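Local coordinates for protein pyridoxine 4-oxidase (Mesorhizobium loti, PDB 4HA6) that catalyses the FAD-dependent oxidation of pyridoxine at its 4-hydroxymethyl group to pyridoxal, using molecular oxygen as electron acceptor, at residues 38-42 / 53-57; 88-93 / 183-187; 175-179 / 327-331; 270-276 / 372-376; 342-347 / 436-442. One frame throughout, in Å; residues are numbered along the deposited sequence. Where two conformers were deposited one is given.

Near the N terminus, interaction 1 closes a short surface loop between strands 28-31 and 60-61, and it is complete before any other contact opens. The remaining four form an interlocked series. Interaction 2 joins 88-93, beside the flavin, to 183-187. Before it closes, the chain has already passed 175-179, whose partner 327-331 lies far ahead, so interaction 3 crosses it. Interaction 4 (270-276 with 372-376) crosses interaction 3 in turn, and interaction 5 (342-347 with 436-442) crosses interaction 4. Interactions 3 and 5 reach loops linked to the antiparallel sheet, whereas interaction 4 ties helix 268-273 to the chain leaving strand 370-372, with its centre about 43 Å from that of interaction 3.

Interaction 1: residues 38-42 / 53-57; sequences TDPDI and GRSYD
Arg54 and Tyr56 converge on the carboxylate of Asp39, and these three side chains make up most of the contact. The carboxylate is swung across to them because Asp39 holds CG anti to the backbone N (chi1 -167°). Arg54 meets it side-on, with two nitrogens directed at one oxygen: NH2 lies 3.0 Å from Asp39 OD2, close to the carboxylate plane on the syn side, while NE reaches the same OD2 at 3.3 Å from above that plane. An arginine suits this place because NE and NH2 lie in one flat guanidinium and can both be directed at a single oxygen; the bends in the chain only bring that group round. Tyr56 adds a weak hydrogen bond, OH to Asp39 OD2 at 3.2 Å, with the oxygen at the edge of the ring and the carboxylate turned 82° from it. Ile42 supplies the apolar part, CD1 3.9 Å from Tyr56 CZ. Asp41 is also salt-bridged to Arg54 NH2, though the modelled separation is too short to be trusted in detail. Asp39 OD1 meanwhile takes the backbone N of Asp41 at 2.9 Å, which limits rotation of the carboxylate through its other oxygen. The arrangement is an Asx turn built into a salt-bridge network, clasping the surface loop between strands 28-31 and 60-61 of this GMC oxidoreductase.

Interaction 2: residues 88-93 / 183-187; sequences HAMGYM and NSLNI. With FAD (flavin-adenine dinucleotide), chain B; PXM (4-(aminomethyl)-5-(hydroxymethyl)-2-methylpyridin-3-ol), chain J.
Tyr92 carries the near part of its ring past Asn186 with CG anti to the backbone N (chi1 -173°), while Asn186 keeps its amide carbon beside its own backbone N. Ring and amide approach at a slant, planes 62° apart, with Tyr92 CD1 3.8 Å from Asn186 ND2. The hydroxyl end of Tyr92 leads away to Glu125, and Asn186 ND2 is engaged by Pro142 O. Two backbone hydrogen bonds flank a single beta bridge of Gly91 with Leu185: Asn186 N to Met90 O and Tyr92 N to Ser184 O, each 3.0 Å. A water donates to both Gly91 O and Asn186 OD1, adding a link through the side-chain amide. The loop held in this way presents its backbone to the flavin. Ala89 N points at FAD N5 (2.7 Å, 171°), Gly91 N reaches FAD O4 at 2.7 Å, and FAD N3 donates a hydrogen bond to Gly91 O (2.8 Å). Gly91 suits its place, because a beta carbon would run into O5 of the bound pyridoxamine. His88 brings CD2 to 3.3 Å from FAD C4X and meets His490 edge-to-face; replacing His88 by alanine is likely to open a gap beside the isoalloxazine and leave His490 without this aromatic partner. With N5 and O4 both receiving N-H groups, the flavin is probably made more electron-accepting, which would suit hydride uptake at N5.

Interaction 3: residues 175-179 / 327-331; sequences GEMIG and AAGQP
Apolar packing of one loop on another joins 175-179 to 327-331, where the connection between strands 314-320 and 333-338 of the antiparallel sheet meets the loop after helix 152-163. Ile178 carries the contact, lying in a cradle formed mostly by backbone. Its CD1 touches Gly329 O at 3.3 Å and the carbonyl carbon of Ala328 at 3.8 Å, while the other branch, CG2, approaches Ala327 O at 3.7 Å. With CG1 anti to the carbonyl carbon (chi1 -78°), the longer branch extends over Gly329 and the shorter one is left for Ala327, a division of labour that suits a beta-branched residue. Ile178 thus rests against the long connection of a beta hairpin. Pro331, a rigid ring, takes Met177 crosswise, CG to CG 3.9 Å, and Ile178 CG1 lies 4.2 Å from Pro331 CG. Cut back to alanine, Ile178 would probably leave a gap over the Gly329 carbonyl and strip Pro331 of one of its apolar neighbours. Gly329 has backbone angles (phi 109°) that a residue with a side chain would adopt only with strain. A water joins the loops as well, accepting from Met177 N and donating to Gly329 O, and Tyr319 touches Met177 and Pro331.

Interaction 4: residues 270-276 / 372-376; sequences VLDAAGV and RISGP
Ile373 is the main bump: its CD1 drops into a hollow walled by Leu271, Ala274 and Val276. Ala274 forms the floor, CB 3.7 Å from Ile373 CD1, its smallness letting the methyl sink in. Val276 CG2 closes one wall at 3.8 Å from that CD1, and Leu271 CD2 completes the hollow at 4.1 Å. CG1 of Ile373 stands between the backbone N and the carbonyl carbon (chi1 52°), a tight setting that points CD1 into the pocket. In a second fit, Pro376 CB packs on Val276 CG2 at 3.8 Å, and the proline ring carries CD to 3.3 Å from Ala274 O. That same carbonyl receives a CA-H...O contact from Gly375 CA at 3.3 Å, where a side chain would clash with Pro376. Gly275 ends the helix with positive phi in a Schellman motif, as glycine readily allows. The methyls of Val270 cross the aliphatic part of Arg372 at about a right angle, CG2 3.7 Å from Arg372 CD, though two conformers of Arg372 make this fit less certain. A water donates to Val270 O and Ile373 O. Helix 252-262 borders the contact, Met261 touching Val270, Leu271 and Ile373, while strand 383-385 pairs with Arg372 through its Ile383.

Interaction 5: residues 342-347 / 436-442; sequences IVSESF and FIARSVI
The ring of Phe347 has Ser346 CB over one face, offset toward the rim, and is met at its edge by Ser440 CB (3.8 Å from Phe347 CE1) and by Arg439 NH2 (3.3 Å from Phe347 CE2). The guanidinium is turned 60° from the ring, and Arg439 NH1 is salt-bridged to Asp435. Phe436 approaches obliquely, its CE2 3.5 Å from Phe347 CZ with the planes at 40°, and a face of the Phe436 ring is covered near the rim by Ser440 CB. An aromatic ring suits the place of Phe347 because its edge can meet Ser440 CB and Arg439 NH2 while Phe436 comes in obliquely. The polar core is Arg439 O, near the C-terminal end of the helix, which accepts from two hydroxyls: Ser344 OG at 2.9 Å and Ser346 OG at 2.7 Å, each a little tilted from the carbonyl plane. Ser344 OG sits between its backbone N and carbonyl carbon (chi1 72°), where it also accepts from Ser346 N at 3.1 Å. Serine answers both needs, donor and acceptor, in a very small space. Next to it, Ile442 CG2 packs on Ser344 CB at 3.8 Å, and Ile342 extends the apolar side. The arrangement combines an ST turn with a type I turn against a helix end, in the approach to strand 441-443, which leads to His444 and His445 at the substrate pocket.

Interaction 1: residues 38-42 / 53-57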
# COMPACT_ATOMS: atom_id res chain seq x y z
N THR A 38 3.01 -17.96 -12.32
CA THR A 38 3.79 -19.17 -12.63
C THR A 38 5.25 -19.01 -12.18
O THR A 38 5.96 -20.00 -11.96
CB THR A 38 3.77 -19.52 -14.15
OG1 THR A 38 4.58 -18.59 -14.88
CG2 THR A 38 2.35 -19.51 -14.70
N ASP A 39 5.69 -17.76 -12.06
CA ASP A 39 7.05 -17.43 -11.62
C ASP A 39 7.24 -17.83 -10.16
O ASP A 39 6.56 -17.31 -9.28
CB ASP A 39 7.29 -15.93 -11.80
CG ASP A 39 8.76 -15.55 -11.68
OD1 ASP A 39 9.44 -16.04 -10.75
OD2 ASP A 39 9.23 -14.74 -12.51
N PRO A 40 8.17 -18.77 -9.89
CA PRO A 40 8.41 -19.30 -8.54
C PRO A 40 9.09 -18.30 -7.61
O PRO A 40 8.94 -18.41 -6.38
CB PRO A 40 9.33 -20.50 -8.80
CG PRO A 40 10.08 -20.12 -10.03
CD PRO A 40 9.09 -19.37 -10.88
N ASP A 41 9.83 -17.35 -8.17
CA ASP A 41 10.48 -16.30 -7.38
C ASP A 41 9.48 -15.51 -6.54
O ASP A 41 9.83 -14.96 -5.49
CB ASP A 41 11.28 -15.35 -8.30
CG ASP A 41 12.46 -16.03 -8.97
OD1 ASP A 41 13.11 -16.90 -8.34
OD2 ASP A 41 12.76 -15.69 -10.14
N ILE A 42 8.22 -15.47 -7.00
CA ILE A 42 7.14 -14.73 -6.33
C ILE A 42 6.95 -15.13 -4.85
O ILE A 42 6.65 -14.28 -4.01
CB ILE A 42 5.80 -14.89 -7.09
CG1 ILE A 42 5.91 -14.36 -8.53
CG2 ILE A 42 4.66 -14.18 -6.36
CD1 ILE A 42 4.61 -14.50 -9.32
N GLY A 53 9.93 -4.82 -12.74
CA GLY A 53 10.37 -4.76 -14.13
C GLY A 53 10.07 -6.03 -14.91
O GLY A 53 10.34 -6.10 -16.12
N ARG A 54 9.51 -7.03 -14.24
CA ARG A 54 9.09 -8.26 -14.90
C ARG A 54 7.73 -8.07 -15.58
O ARG A 54 7.13 -7.00 -15.49
CB ARG A 54 9.03 -9.44 -13.93
CG ARG A 54 10.35 -10.19 -13.78
CD ARG A 54 10.65 -10.47 -12.33
NE ARG A 54 10.74 -11.89 -12.01
CZ ARG A 54 11.81 -12.47 -11.47
NH1 ARG A 54 12.90 -11.76 -11.19
NH2 ARG A 54 11.79 -13.77 -11.21
N SER A 55 7.25 -9.13 -16.22
CA SER A 55 6.06 -9.09 -17.08
C SER A 55 4.75 -8.68 -16.38
O SER A 55 3.89 -8.01 -16.98
CB SER A 55 5.89 -10.44 -17.78
OG SER A 55 4.71 -10.49 -18.56
N TYR A 56 4.61 -9.07 -15.11
CA TYR A 56 3.37 -8.85 -14.35
C TYR A 56 3.44 -7.61 -13.44
O TYR A 56 2.75 -7.55 -12.41
CB TYR A 56 3.04 -10.10 -13.53
CG TYR A 56 4.24 -10.72 -12.85
CD1 TYR A 56 4.99 -11.72 -13.48
CD2 TYR A 56 4.64 -10.31 -11.58
CE1 TYR A 56 6.09 -12.29 -12.86
CE2 TYR A 56 5.74 -10.87 -10.96
CZ TYR A 56 6.46 -11.86 -11.60
OH TYR A 56 7.55 -12.42 -10.98
N ASP A 57 4.26 -6.64 -13.83
CA ASP A 57 4.43 -5.39 -13.10
C ASP A 57 4.10 -4.23 -14.05
O ASP A 57 4.73 -4.10 -15.11
CB ASP A 57 5.87 -5.29 -12.54
CG ASP A 57 6.25 -3.87 -12.07
OD1 ASP A 57 5.36 -3.03 -11.80
OD2 ASP A 57 7.47 -3.60 -11.96

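Interaction 2: residues 88-93 / 183-187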
# COMPACT_ATOMS: atom_id res chain seq x y z
N HIS A 88 4.74 -7.39 -3.04
CA HIS A 88 4.94 -7.06 -1.61
C HIS A 88 6.34 -7.09 -1.03
O HIS A 88 7.17 -7.90 -1.45
CB HIS A 88 4.21 -8.12 -0.79
CG HIS A 88 2.97 -7.66 -0.12
ND1 HIS A 88 2.11 -8.54 0.50
CD2 HIS A 88 2.44 -6.43 0.03
CE1 HIS A 88 1.09 -7.86 1.00
NE2 HIS A 88 1.27 -6.58 0.74
N ALA A 89 6.57 -6.28 0.00
CA ALA A 89 7.65 -6.56 0.94
C ALA A 89 7.08 -7.41 2.09
O ALA A 89 7.78 -7.72 3.06
CB ALA A 89 8.27 -5.28 1.47
N MET A 90 5.81 -7.79 1.93
CA MET A 90 5.03 -8.60 2.88
C MET A 90 4.96 -8.13 4.35
O MET A 90 4.62 -8.92 5.24
CB MET A 90 5.31 -10.11 2.73
CG MET A 90 6.78 -10.56 2.76
SD MET A 90 7.19 -11.74 1.44
CE MET A 90 8.07 -10.66 0.30
N GLY A 91 5.24 -6.85 4.59
CA GLY A 91 5.09 -6.30 5.93
C GLY A 91 3.61 -6.19 6.25
O GLY A 91 2.82 -5.83 5.36
N TYR A 92 3.24 -6.52 7.49
CA TYR A 92 1.86 -6.37 7.94
C TYR A 92 1.77 -5.36 9.08
O TYR A 92 2.22 -5.63 10.21
CB TYR A 92 1.30 -7.72 8.40
CG TYR A 92 -0.18 -7.70 8.74
CD1 TYR A 92 -1.15 -7.77 7.74
CD2 TYR A 92 -0.60 -7.60 10.06
CE1 TYR A 92 -2.51 -7.76 8.05
CE2 TYR A 92 -1.96 -7.59 10.39
CZ TYR A 92 -2.90 -7.66 9.38
OH TYR A 92 -4.24 -7.64 9.72
N MET A 93 1.22 -4.18 8.78
CA MET A 93 1.04 -3.12 9.77
C MET A 93 -0.40 -2.62 9.68
O MET A 93 -0.77 -2.04 8.67
CB MET A 93 1.98 -1.94 9.45
CG MET A 93 3.46 -2.15 9.78
SD MET A 93 4.36 -3.22 8.62
CE MET A 93 6.03 -2.58 8.89
N ASN A 183 9.47 -6.32 12.00
CA ASN A 183 8.18 -6.23 11.31
C ASN A 183 7.46 -7.57 11.33
O ASN A 183 8.08 -8.60 11.12
CB ASN A 183 8.39 -5.82 9.85
CG ASN A 183 9.14 -4.51 9.71
OD1 ASN A 183 9.09 -3.67 10.60
ND2 ASN A 183 9.85 -4.34 8.60
N SER A 184 6.16 -7.54 11.59
CA SER A 184 5.33 -8.72 11.37
C SER A 184 5.24 -8.95 9.87
O SER A 184 5.26 -7.98 9.10
CB SER A 184 3.94 -8.53 11.96
OG SER A 184 4.01 -8.27 13.37
N LEU A 185 5.16 -10.22 9.45
CA LEU A 185 5.23 -10.57 8.03
C LEU A 185 4.17 -11.59 7.61
O LEU A 185 3.80 -12.47 8.40
CB LEU A 185 6.61 -11.14 7.69
CG LEU A 185 7.83 -10.25 7.88
CD1 LEU A 185 9.09 -11.07 7.74
CD2 LEU A 185 7.82 -9.14 6.85
N ASN A 186 3.67 -11.47 6.38
CA ASN A 186 2.77 -12.49 5.84
C ASN A 186 3.59 -13.61 5.22
O ASN A 186 3.74 -13.67 3.99
CB ASN A 186 1.79 -11.93 4.81
CG ASN A 186 0.85 -10.88 5.38
OD1 ASN A 186 0.54 -9.89 4.72
ND2 ASN A 186 0.39 -11.10 6.62
N ILE A 187 4.12 -14.47 6.08
CA ILE A 187 4.95 -15.61 5.68
C ILE A 187 4.48 -16.82 6.49
O ILE A 187 4.11 -16.68 7.66
CB ILE A 187 6.46 -15.34 5.96
CG1 ILE A 187 6.96 -14.14 5.16
CG2 ILE A 187 7.31 -16.56 5.64
CD1 ILE A 187 8.46 -13.85 5.35
PA FAD B . -3.83 -4.08 -6.08
O1A FAD B . -3.49 -5.17 -5.08
O2A FAD B . -2.71 -3.37 -6.79
O5B FAD B . -4.82 -4.75 -7.18
C5B FAD B . -5.19 -4.14 -8.41
C4B FAD B . -5.52 -5.30 -9.34
O4B FAD B . -6.46 -4.93 -10.35
C3B FAD B . -4.27 -5.78 -10.07
O3B FAD B . -4.27 -7.21 -10.00
C2B FAD B . -4.45 -5.29 -11.51
O2B FAD B . -3.81 -6.18 -12.45
C1B FAD B . -5.96 -5.27 -11.66
N9A FAD B . -6.49 -4.25 -12.62
C8A FAD B . -6.10 -2.96 -12.73
N7A FAD B . -6.82 -2.33 -13.69
C5A FAD B . -7.71 -3.21 -14.21
C6A FAD B . -8.77 -3.19 -15.25
N6A FAD B . -9.04 -2.05 -15.96
N1A FAD B . -9.46 -4.34 -15.47
C2A FAD B . -9.21 -5.47 -14.78
N3A FAD B . -8.26 -5.55 -13.82
C4A FAD B . -7.49 -4.47 -13.49
N1 FAD B . 1.93 -3.01 1.67
C2 FAD B . 2.14 -3.45 2.92
O2 FAD B . 1.23 -3.26 3.77
N3 FAD B . 3.28 -4.04 3.31
C4 FAD B . 4.30 -4.26 2.46
O4 FAD B . 5.37 -4.81 2.83
C4X FAD B . 4.15 -3.81 1.05
N5 FAD B . 5.12 -3.98 0.13
C5X FAD B . 4.95 -3.57 -1.15
C6 FAD B . 5.96 -3.76 -2.09
C7 FAD B . 5.78 -3.35 -3.41
C7M FAD B . 6.88 -3.56 -4.42
C8 FAD B . 4.50 -2.71 -3.82
C8M FAD B . 4.31 -2.26 -5.24
C9 FAD B . 3.48 -2.52 -2.88
C9A FAD B . 3.67 -2.93 -1.56
N10 FAD B . 2.65 -2.74 -0.61
C10 FAD B . 2.87 -3.17 0.71
C1' FAD B . 1.39 -2.09 -1.00
C2' FAD B . 0.24 -3.07 -1.12
O2' FAD B . 0.65 -4.23 -1.86
C3' FAD B . -0.89 -2.34 -1.86
O3' FAD B . -1.14 -1.10 -1.18
C4' FAD B . -2.16 -3.18 -1.91
O4' FAD B . -1.84 -4.43 -2.54
C5' FAD B . -3.27 -2.45 -2.67
O5' FAD B . -4.25 -3.42 -3.05
P FAD B . -5.47 -2.98 -3.99
O1P FAD B . -6.56 -4.04 -3.96
O2P FAD B . -5.83 -1.54 -3.71
O3P FAD B . -4.78 -2.96 -5.44
N1 PXM J . 10.93 -1.18 2.04
C2 PXM J . 10.16 -0.80 1.03
C2A PXM J . 10.69 -0.01 -0.13
C3 PXM J . 8.82 -1.17 1.10
O3 PXM J . 7.98 -0.81 0.08
C4 PXM J . 8.31 -1.91 2.19
C5 PXM J . 9.21 -2.27 3.24
C5A PXM J . 8.86 -3.07 4.48
O5 PXM J . 7.55 -3.06 4.92
C6 PXM J . 10.54 -1.87 3.11
C4A PXM J . 6.85 -2.25 2.16
N4 PXM J . 5.99 -1.14 1.86
O HOH W 1 0.71 -7.24 4.16
O HOH W 2 4.51 -5.10 12.13

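Interaction 3: residues 175-179 / 327-331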
# COMPACT_ATOMS: atom_id res chain seq x y z
N GLY A 175 -2.21 -1.65 18.65
CA GLY A 175 -2.78 -0.34 18.92
C GLY A 175 -1.67 0.61 19.36
O GLY A 175 -1.84 1.83 19.34
N GLU A 176 -0.55 0.02 19.77
CA GLU A 176 0.68 0.78 20.06
C GLU A 176 1.67 0.52 18.93
O GLU A 176 2.09 -0.62 18.72
CB GLU A 176 1.29 0.34 21.40
CG GLU A 176 2.57 1.11 21.77
CD GLU A 176 3.08 0.78 23.16
OE1 GLU A 176 4.12 1.35 23.57
OE2 GLU A 176 2.44 -0.06 23.84
N MET A 177 2.05 1.57 18.21
CA MET A 177 2.87 1.41 17.01
C MET A 177 4.27 2.03 17.15
O MET A 177 5.22 1.60 16.48
CB MET A 177 2.09 1.96 15.80
CG MET A 177 2.81 1.90 14.48
SD MET A 177 1.61 2.08 13.13
CE MET A 177 2.69 1.91 11.71
N ILE A 178 4.41 3.01 18.03
CA ILE A 178 5.72 3.60 18.32
C ILE A 178 6.52 2.66 19.21
O ILE A 178 6.03 2.23 20.26
CB ILE A 178 5.60 4.96 19.04
CG1 ILE A 178 5.22 6.06 18.04
CG2 ILE A 178 6.89 5.33 19.73
CD1 ILE A 178 5.05 7.41 18.69
N GLY A 179 7.74 2.33 18.79
CA GLY A 179 8.58 1.43 19.57
C GLY A 179 9.58 0.74 18.66
O GLY A 179 9.79 1.20 17.53
N ALA A 327 8.62 9.70 23.69
CA ALA A 327 7.21 10.08 23.59
C ALA A 327 6.39 9.01 22.86
O ALA A 327 6.87 8.36 21.92
CB ALA A 327 7.08 11.42 22.90
N ALA A 328 5.14 8.85 23.30
CA ALA A 328 4.23 7.83 22.78
C ALA A 328 3.23 8.46 21.82
O ALA A 328 3.28 9.67 21.54
CB ALA A 328 3.51 7.15 23.94
N GLY A 329 2.31 7.64 21.31
CA GLY A 329 1.19 8.17 20.54
C GLY A 329 1.27 7.86 19.06
O GLY A 329 1.84 6.84 18.66
N GLN A 330 0.69 8.74 18.24
CA GLN A 330 0.67 8.53 16.79
C GLN A 330 2.03 8.80 16.17
O GLN A 330 2.65 9.83 16.46
CB GLN A 330 -0.36 9.43 16.13
CG GLN A 330 -0.56 9.10 14.67
CD GLN A 330 -1.53 10.03 14.02
OE1 GLN A 330 -1.59 11.20 14.38
NE2 GLN A 330 -2.32 9.52 13.04
N PRO A 331 2.52 7.87 15.33
CA PRO A 331 3.85 8.10 14.73
C PRO A 331 3.87 9.37 13.90
O PRO A 331 2.83 9.77 13.36
CB PRO A 331 4.04 6.89 13.81
CG PRO A 331 3.16 5.80 14.39
CD PRO A 331 1.99 6.52 15.04
O HOH W 3 2.00 4.25 19.43

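Interaction 4: residues 270-276 / 372-376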
# COMPACT_ATOMS: atom_id res chain seq x y z
N VAL A 270 -10.59 17.60 -17.05
CA VAL A 270 -9.65 16.51 -17.29
C VAL A 270 -10.13 15.57 -18.41
O VAL A 270 -9.34 15.12 -19.26
CB VAL A 270 -9.40 15.71 -15.98
CG1 VAL A 270 -8.77 14.37 -16.26
CG2 VAL A 270 -8.55 16.52 -15.04
N LEU A 271 -11.43 15.25 -18.43
CA LEU A 271 -11.93 14.32 -19.43
C LEU A 271 -11.90 14.98 -20.81
O LEU A 271 -11.52 14.34 -21.82
CB LEU A 271 -13.35 13.84 -19.10
CG LEU A 271 -13.58 13.16 -17.75
CD1 LEU A 271 -15.06 12.91 -17.55
CD2 LEU A 271 -12.82 11.88 -17.66
N ASP A 272 -12.29 16.26 -20.85
CA ASP A 272 -12.21 17.04 -22.09
C ASP A 272 -10.81 16.90 -22.68
O ASP A 272 -10.65 16.47 -23.82
CB ASP A 272 -12.51 18.53 -21.83
CG ASP A 272 -13.99 18.88 -21.98
OD1 ASP A 272 -14.82 17.97 -22.20
OD2 ASP A 272 -14.32 20.09 -21.88
N ALA A 273 -9.80 17.24 -21.89
CA ALA A 273 -8.40 17.23 -22.33
C ALA A 273 -7.92 15.84 -22.71
O ALA A 273 -6.94 15.69 -23.44
CB ALA A 273 -7.51 17.80 -21.24
N ALA A 274 -8.61 14.81 -22.22
CA ALA A 274 -8.25 13.45 -22.59
C ALA A 274 -9.05 12.97 -23.78
O ALA A 274 -8.88 11.84 -24.24
CB ALA A 274 -8.47 12.52 -21.42
N GLY A 275 -9.96 13.82 -24.27
CA GLY A 275 -10.84 13.47 -25.37
C GLY A 275 -11.92 12.48 -24.97
O GLY A 275 -12.37 11.68 -25.79
N VAL A 276 -12.35 12.53 -23.71
CA VAL A 276 -13.40 11.62 -23.26
C VAL A 276 -14.66 12.41 -22.95
O VAL A 276 -14.60 13.40 -22.21
CB VAL A 276 -12.98 10.80 -22.00
CG1 VAL A 276 -14.15 9.93 -21.52
CG2 VAL A 276 -11.81 9.92 -22.31
N ARG A 372 -4.44 11.62 -13.56
CA ARG A 372 -5.34 12.01 -14.65
C ARG A 372 -5.11 11.06 -15.83
O ARG A 372 -3.96 10.71 -16.10
CB ARG A 372 -5.00 13.41 -15.17
CG ARG A 372 -5.43 14.56 -14.30
CD ARG A 372 -4.95 15.89 -14.91
NE ARG A 372 -3.59 16.24 -14.51
CZ ARG A 372 -2.64 16.68 -15.33
NH1 ARG A 372 -2.87 16.81 -16.63
NH2 ARG A 372 -1.44 16.98 -14.85
N ILE A 373 -6.17 10.68 -16.54
CA ILE A 373 -5.97 9.92 -17.78
C ILE A 373 -5.42 10.89 -18.84
O ILE A 373 -5.79 12.09 -18.83
CB ILE A 373 -7.28 9.29 -18.31
CG1 ILE A 373 -8.40 10.33 -18.41
CG2 ILE A 373 -7.73 8.11 -17.42
CD1 ILE A 373 -9.63 9.85 -19.19
N SER A 374 -4.56 10.40 -19.73
CA SER A 374 -4.04 11.24 -20.82
C SER A 374 -4.86 11.09 -22.12
O SER A 374 -4.77 11.91 -23.04
CB SER A 374 -2.56 10.93 -21.10
OG SER A 374 -2.38 9.62 -21.65
N GLY A 375 -5.66 10.03 -22.20
CA GLY A 375 -6.48 9.81 -23.38
C GLY A 375 -7.51 8.74 -23.04
O GLY A 375 -7.54 8.26 -21.91
N PRO A 376 -8.34 8.36 -24.03
CA PRO A 376 -9.38 7.36 -23.74
C PRO A 376 -8.86 5.92 -23.70
O PRO A 376 -9.58 5.04 -23.21
CB PRO A 376 -10.36 7.51 -24.92
CG PRO A 376 -9.80 8.65 -25.81
CD PRO A 376 -8.37 8.83 -25.42
O HOH W 4 -6.45 14.88 -19.22

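Interaction 5: residues 342-347 / 436-442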
# COMPACT_ATOMS: atom_id res chain seq x y z
N ILE A 342 20.58 -0.16 0.34
CA ILE A 342 19.63 0.47 -0.58
C ILE A 342 19.85 1.98 -0.79
O ILE A 342 19.81 2.76 0.16
CB ILE A 342 18.19 0.20 -0.09
CG1 ILE A 342 17.87 -1.30 -0.18
CG2 ILE A 342 17.18 1.04 -0.88
CD1 ILE A 342 16.44 -1.67 0.16
N VAL A 343 20.08 2.40 -2.03
CA VAL A 343 20.18 3.82 -2.34
C VAL A 343 19.33 4.14 -3.57
O VAL A 343 19.02 3.24 -4.36
CB VAL A 343 21.64 4.27 -2.60
CG1 VAL A 343 22.54 3.89 -1.44
CG2 VAL A 343 22.16 3.67 -3.90
N SER A 344 18.96 5.41 -3.73
CA SER A 344 18.22 5.83 -4.93
C SER A 344 19.14 5.84 -6.14
O SER A 344 20.35 5.62 -6.00
CB SER A 344 17.63 7.24 -4.73
OG SER A 344 18.67 8.21 -4.78
N GLU A 345 18.59 6.11 -7.32
CA GLU A 345 19.42 6.22 -8.52
C GLU A 345 20.40 7.40 -8.47
O GLU A 345 21.32 7.46 -9.28
CB GLU A 345 18.56 6.31 -9.78
CG GLU A 345 18.05 7.71 -10.10
CD GLU A 345 16.90 8.16 -9.19
OE1 GLU A 345 16.45 7.37 -8.33
OE2 GLU A 345 16.44 9.31 -9.35
N SER A 346 20.20 8.32 -7.53
CA SER A 346 21.09 9.46 -7.37
C SER A 346 22.47 9.11 -6.81
O SER A 346 23.36 9.96 -6.78
CB SER A 346 20.46 10.52 -6.46
OG SER A 346 19.16 10.86 -6.88
N PHE A 347 22.65 7.87 -6.34
CA PHE A 347 23.93 7.46 -5.76
C PHE A 347 24.42 6.15 -6.35
O PHE A 347 23.62 5.31 -6.78
CB PHE A 347 23.80 7.33 -4.24
CG PHE A 347 23.19 8.54 -3.58
CD1 PHE A 347 21.87 8.53 -3.15
CD2 PHE A 347 23.95 9.69 -3.40
CE1 PHE A 347 21.31 9.64 -2.54
CE2 PHE A 347 23.39 10.81 -2.79
CZ PHE A 347 22.07 10.78 -2.37
N PHE A 436 19.92 16.67 -0.07
CA PHE A 436 20.17 15.25 0.06
C PHE A 436 18.87 14.45 0.14
O PHE A 436 18.71 13.42 -0.54
CB PHE A 436 21.02 14.95 1.29
CG PHE A 436 21.16 13.49 1.55
CD1 PHE A 436 20.37 12.87 2.51
CD2 PHE A 436 22.08 12.73 0.83
CE1 PHE A 436 20.50 11.50 2.75
CE2 PHE A 436 22.21 11.37 1.06
CZ PHE A 436 21.41 10.75 2.03
N ILE A 437 17.93 14.91 0.97
CA ILE A 437 16.65 14.20 1.11
C ILE A 437 15.92 14.13 -0.24
O ILE A 437 15.45 13.05 -0.63
CB ILE A 437 15.78 14.85 2.21
CG1 ILE A 437 16.43 14.64 3.58
CG2 ILE A 437 14.37 14.29 2.20
CD1 ILE A 437 15.83 15.52 4.70
N ALA A 438 15.85 15.25 -0.95
CA ALA A 438 15.18 15.34 -2.25
C ALA A 438 15.81 14.39 -3.28
O ALA A 438 15.12 13.84 -4.15
CB ALA A 438 15.20 16.79 -2.76
N ARG A 439 17.12 14.22 -3.19
CA ARG A 439 17.85 13.35 -4.10
C ARG A 439 17.70 11.88 -3.72
O ARG A 439 17.80 11.00 -4.59
CB ARG A 439 19.34 13.75 -4.12
CG ARG A 439 19.69 14.91 -5.08
CD ARG A 439 20.96 15.67 -4.65
NE ARG A 439 22.07 14.79 -4.27
CZ ARG A 439 22.86 14.98 -3.20
NH1 ARG A 439 22.69 16.02 -2.39
NH2 ARG A 439 23.84 14.12 -2.95
N SER A 440 17.45 11.62 -2.44
CA SER A 440 17.48 10.25 -1.91
C SER A 440 16.12 9.56 -1.79
O SER A 440 16.04 8.31 -1.80
CB SER A 440 18.18 10.23 -0.55
OG SER A 440 17.38 10.86 0.43
N VAL A 441 15.04 10.33 -1.63
CA VAL A 441 13.73 9.70 -1.39
C VAL A 441 13.26 8.82 -2.56
O VAL A 441 13.43 9.18 -3.74
CB VAL A 441 12.63 10.73 -1.01
CG1 VAL A 441 12.87 11.31 0.40
CG2 VAL A 441 12.53 11.85 -2.05
N ILE A 442 12.68 7.68 -2.23
CA ILE A 442 12.01 6.83 -3.22
C ILE A 442 10.62 6.48 -2.70
O ILE A 442 10.35 6.69 -1.51
CB ILE A 442 12.79 5.52 -3.44
CG1 ILE A 442 13.05 4.82 -2.11
CG2 ILE A 442 14.12 5.79 -4.17
CD1 ILE A 442 13.92 3.59 -2.25